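Local coordinates for protein aldehyde dehydrogenase 12 (Zea mays, PDB 6D97) that probably catalyses the NAD-dependent oxidation of L-glutamate gamma-semialdehyde to glutamate, the last step of proline catabolism in plants, at residues M210-L213 with K218-L221; A212-N217 with E518-V523. All blocks are in the same frame, centred on the assembly; numbering follows the deposited sequence.

Both contacts use helix 203-214, and their centres lie about 8 Å apart with Ala212 and Leu213 common to the two. In contact 1 the last turn of this helix packs, through Ala212 and Leu213, on the strand that follows it, inside the NAD-binding Rossmann domain; in contact 2 its C-terminal end meets helix 517-524, some 300 residues later in the chain. The two also touch directly, Gly211 O lying 3.6 Å from Ile520 CG2. Contact 1 is the nearer to the cofactor site: the side chain of Pro219 is about 10 Å from those of Thr196 and Lys222, both NAD-binding. Contact 2, which includes the turn after helix 203-214, lies away from the annotated sites.

Contact 1. Residues M210-L213 with K218-L221; sequences MGAL and KPVL
Leu213 and Pro219 meet with their side chains crossed at about a right angle. One methyl does most of the touching: Leu213 CD2 sits 3.6 Å from Pro219 CD, on the side of the ring next to its nitrogen, and reaches CG of the same ring at 4.1 Å. The first torsion of the leucine explains this approach, since CG lies anti to the carbonyl carbon (chi1 -73°) and the branch is carried over to the proline from a CB that does not itself point at the strand. Ala212, by contrast, faces the strand directly, and its CB meets Pro219 CB at 4.2 Å, so that neighbouring helix residues take different parts of one ring. Helix 203-214 is the crossover of a beta-alpha-beta unit whose strands 191-196 and 218-223 are neighbours in the parallel sheet of the Rossmann fold. The contact is wholly apolar, with no hydrogen bond between the segments, and all three touching residues are buried. Pro219 also packs on Val192 and Ile194 of strand 191-196, while Leu213 continues onto Tyr110 of helix 105-121 and onto Leu243.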
loop_
_atom_site.group_PDB
_atom_site.type_symbol
_atom_site.label_atom_id
_atom_site.label_comp_id
_atom_site.label_asym_id
_atom_site.label_seq_id
_atom_site.Cartn_x
_atom_site.Cartn_y
_atom_site.Cartn_z
ATOM N N MET A 210 -13.734 -17.468 8.474
ATOM C CA MET A 210 -13.937 -16.041 8.705
ATOM C C MET A 210 -13.437 -15.217 7.528
ATOM O O MET A 210 -14.083 -14.238 7.138
ATOM C CB MET A 210 -13.254 -15.600 10.000
ATOM C CG MET A 210 -13.743 -16.349 11.233
ATOM S SD MET A 210 -15.540 -16.301 11.434
ATOM C CE MET A 210 -15.832 -14.538 11.573
ATOM N N GLY A 211 -12.294 -15.598 6.949
ATOM C CA GLY A 211 -11.798 -14.894 5.777
ATOM C C GLY A 211 -12.796 -14.893 4.638
ATOM O O GLY A 211 -13.058 -13.856 4.022
ATOM N N ALA A 212 -13.386 -16.058 4.356
ATOM C CA ALA A 212 -14.402 -16.141 3.315
ATOM C C ALA A 212 -15.584 -15.232 3.629
ATOM O O ALA A 212 -16.061 -14.491 2.761
ATOM C CB ALA A 212 -14.864 -17.588 3.143
ATOM N N LEU A 213 -16.065 -15.268 4.876
ATOM C CA LEU A 213 -17.205 -14.439 5.250
ATOM C C LEU A 213 -16.860 -12.957 5.192
ATOM O O LEU A 213 -17.681 -12.141 4.751
ATOM C CB LEU A 213 -17.697 -14.815 6.646
ATOM C CG LEU A 213 -18.431 -16.151 6.761
ATOM C CD1 LEU A 213 -18.621 -16.536 8.226
ATOM C CD2 LEU A 213 -19.763 -16.075 6.046
ATOM N N LYS A 218 -20.359 -16.723 0.663
ATOM C CA LYS A 218 -21.138 -17.658 1.468
ATOM C C LYS A 218 -20.479 -19.025 1.382
ATOM O O LYS A 218 -20.569 -19.689 0.337
ATOM C CB LYS A 218 -22.594 -17.733 1.010
ATOM C CG LYS A 218 -23.381 -18.823 1.716
ATOM C CD LYS A 218 -24.871 -18.686 1.521
ATOM C CE LYS A 218 -25.596 -19.774 2.299
ATOM N NZ LYS A 218 -27.075 -19.620 2.236
ATOM N N PRO A 219 -19.792 -19.472 2.426
ATOM C CA PRO A 219 -19.066 -20.738 2.351
ATOM C C PRO A 219 -19.860 -21.921 2.874
ATOM O O PRO A 219 -20.742 -21.800 3.727
ATOM C CB PRO A 219 -17.851 -20.472 3.250
ATOM C CG PRO A 219 -18.407 -19.583 4.316
ATOM C CD PRO A 219 -19.497 -18.746 3.671
ATOM N N VAL A 220 -19.528 -23.085 2.330
ATOM C CA VAL A 220 -19.861 -24.365 2.935
ATOM C C VAL A 220 -18.559 -24.951 3.461
ATOM O O VAL A 220 -17.561 -25.027 2.730
ATOM C CB VAL A 220 -20.564 -25.310 1.943
ATOM C CG1 VAL A 220 -19.700 -25.577 0.711
ATOM C CG2 VAL A 220 -20.947 -26.607 2.637
ATOM N N LEU A 221 -18.546 -25.300 4.742
ATOM C CA LEU A 221 -17.333 -25.724 5.425
ATOM C C LEU A 221 -17.385 -27.221 5.689
ATOM O O LEU A 221 -18.357 -27.724 6.261
ATOM C CB LEU A 221 -17.147 -24.963 6.739
ATOM C CG LEU A 221 -16.017 -25.496 7.620
ATOM C CD1 LEU A 221 -14.659 -25.332 6.955
ATOM C CD2 LEU A 221 -16.030 -24.816 8.971
#

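Contact 2. Residues A212-N217 with E518-V523; sequences ALYMGN and EAIKLV
Met215 leaves its backbone with CG anti to the carbonyl carbon (chi1 -57°), and two further bends, at chi2 and chi3, fold the thioether back beside Ile520. Ile520 has CG1 placed likewise, anti to its carbonyl carbon, which puts CG2 anti to the backbone N and sends its two branches to different partners. CG2 meets the methionine, 3.8 Å from Met215 CG and 4.0 Å from Met215 SD. The other branch ends in CD1, which comes to the edge of the Tyr214 ring, near its plane, 4.0 Å from Tyr214 CD2. Beyond the isoleucine, Met215 CE touches Lys521 at CG, 4.2 Å away, while the lysine chain leads away from the contact. Helix 203-214, from the Rossmann domain, ends here in a Schellman motif: Gly216 takes a positive phi as the chain leaves the helix, and two backbone bonds run back into the last turn, Gly216 N to Leu213 O at 3.1 Å and Asn217 N to Ala212 O at 3.1 Å. The side chain of Asn217 adds a further bond to the same carbonyl, with ND2 2.9 Å from Ala212 O. This amide donor approaches in the carbonyl plane, on a lone pair, with an N-H...O angle of 152°. Asn217 ND2 also donates to Trp524 O, tying the turn to the end of helix 517-524, and OD1 accepts from the backbone of Tyr189 and Gly190. Tyr214 OH is hydrogen-bonded to Ser114 OG, and Leu167 packs against Tyr214, Met215 and Ile520 alike. At the start of the segment 518-523, Glu518 OE2 forms a salt bridge with Arg169 of another subunit.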
loop_
_atom_site.group_PDB
_atom_site.type_symbol
_atom_site.label_atom_id
_atom_site.label_comp_id
_atom_site.label_asym_id
_atom_site.label_seq_id
_atom_site.Cartn_x
_atom_site.Cartn_y
_atom_site.Cartn_z
ATOM N N ALA A 212 -13.386 -16.058 4.356
ATOM C CA ALA A 212 -14.402 -16.141 3.315
ATOM C C ALA A 212 -15.584 -15.232 3.629
ATOM O O ALA A 212 -16.061 -14.491 2.761
ATOM C CB ALA A 212 -14.864 -17.588 3.143
ATOM N N LEU A 213 -16.065 -15.268 4.876
ATOM C CA LEU A 213 -17.205 -14.439 5.250
ATOM C C LEU A 213 -16.860 -12.957 5.192
ATOM O O LEU A 213 -17.681 -12.141 4.751
ATOM C CB LEU A 213 -17.697 -14.815 6.646
ATOM C CG LEU A 213 -18.431 -16.151 6.761
ATOM C CD1 LEU A 213 -18.621 -16.536 8.226
ATOM C CD2 LEU A 213 -19.763 -16.075 6.046
ATOM N N TYR A 214 -15.650 -12.590 5.629
ATOM C CA TYR A 214 -15.258 -11.183 5.661
ATOM C C TYR A 214 -15.397 -10.531 4.290
ATOM O O TYR A 214 -15.911 -9.412 4.175
ATOM C CB TYR A 214 -13.815 -11.038 6.147
ATOM C CG TYR A 214 -13.562 -11.381 7.598
ATOM C CD1 TYR A 214 -14.585 -11.337 8.537
ATOM C CD2 TYR A 214 -12.288 -11.741 8.027
ATOM C CE1 TYR A 214 -14.348 -11.647 9.864
ATOM C CE2 TYR A 214 -12.039 -12.058 9.346
ATOM C CZ TYR A 214 -13.070 -12.007 10.264
ATOM O OH TYR A 214 -12.818 -12.321 11.583
ATOM N N MET A 215 -14.936 -11.212 3.241
ATOM C CA MET A 215 -14.903 -10.608 1.916
ATOM C C MET A 215 -16.250 -10.642 1.211
ATOM O O MET A 215 -16.371 -10.076 0.119
ATOM C CB MET A 215 -13.851 -11.297 1.045
ATOM C CG MET A 215 -12.455 -11.273 1.647
ATOM S SD MET A 215 -11.971 -9.636 2.232
ATOM C CE MET A 215 -11.939 -8.713 0.697
ATOM N N GLY A 216 -17.252 -11.284 1.795
ATOM C CA GLY A 216 -18.583 -11.305 1.243
ATOM C C GLY A 216 -19.024 -12.609 0.601
ATOM O O GLY A 216 -20.021 -12.605 -0.132
ATOM N N ASN A 217 -18.323 -13.710 0.846
ATOM C CA ASN A 217 -18.707 -14.998 0.290
ATOM C C ASN A 217 -19.689 -15.712 1.214
ATOM O O ASN A 217 -19.850 -15.360 2.387
ATOM C CB ASN A 217 -17.475 -15.876 0.063
ATOM C CG ASN A 217 -16.406 -15.185 -0.763
ATOM O OD1 ASN A 217 -16.511 -15.101 -1.985
ATOM N ND2 ASN A 217 -15.370 -14.689 -0.096
ATOM N N GLU A 518 -3.554 -9.903 3.871
ATOM C CA GLU A 518 -3.208 -10.229 2.492
ATOM C C GLU A 518 -3.692 -11.622 2.119
ATOM O O GLU A 518 -4.241 -11.821 1.028
ATOM C CB GLU A 518 -1.699 -10.117 2.279
ATOM C CG GLU A 518 -1.159 -8.712 2.466
ATOM C CD GLU A 518 -0.968 -8.354 3.927
ATOM O OE1 GLU A 518 -0.932 -9.285 4.762
ATOM O OE2 GLU A 518 -0.862 -7.149 4.241
ATOM N N ALA A 519 -3.495 -12.595 3.012
ATOM C CA ALA A 519 -3.944 -13.958 2.747
ATOM C C ALA A 519 -5.450 -14.009 2.539
ATOM O O ALA A 519 -5.938 -14.693 1.632
ATOM C CB ALA A 519 -3.530 -14.874 3.898
ATOM N N ILE A 520 -6.203 -13.285 3.366
ATOM C CA ILE A 520 -7.657 -13.272 3.232
ATOM C C ILE A 520 -8.062 -12.655 1.900
ATOM O O ILE A 520 -8.924 -13.184 1.188
ATOM C CB ILE A 520 -8.291 -12.525 4.415
ATOM C CG1 ILE A 520 -8.051 -13.302 5.706
ATOM C CG2 ILE A 520 -9.775 -12.309 4.167
ATOM C CD1 ILE A 520 -8.524 -12.564 6.944
ATOM N N LYS A 521 -7.441 -11.529 1.540
ATOM C CA LYS A 521 -7.809 -10.848 0.304
ATOM C C LYS A 521 -7.421 -11.664 -0.923
ATOM O O LYS A 521 -8.182 -11.724 -1.895
ATOM C CB LYS A 521 -7.169 -9.461 0.256
ATOM C CG LYS A 521 -7.760 -8.468 1.243
ATOM C CD LYS A 521 -7.083 -7.107 1.133
ATOM C CE LYS A 521 -6.065 -6.887 2.237
ATOM N NZ LYS A 521 -5.122 -5.768 1.928
ATOM N N LEU A 522 -6.249 -12.306 -0.899
ATOM C CA LEU A 522 -5.833 -13.121 -2.039
ATOM C C LEU A 522 -6.752 -14.322 -2.224
ATOM O O LEU A 522 -7.170 -14.634 -3.346
ATOM C CB LEU A 522 -4.388 -13.585 -1.852
ATOM C CG LEU A 522 -3.973 -14.783 -2.709
ATOM C CD1 LEU A 522 -3.692 -14.328 -4.137
ATOM C CD2 LEU A 522 -2.776 -15.507 -2.114
ATOM N N VAL A 523 -7.094 -14.996 -1.130
ATOM C CA VAL A 523 -7.807 -16.264 -1.228
ATOM C C VAL A 523 -9.294 -16.047 -1.475
ATOM O O VAL A 523 -9.922 -16.801 -2.225
ATOM C CB VAL A 523 -7.554 -17.096 0.044
ATOM C CG1 VAL A 523 -8.471 -18.297 0.090
ATOM C CG2 VAL A 523 -6.102 -17.548 0.096
#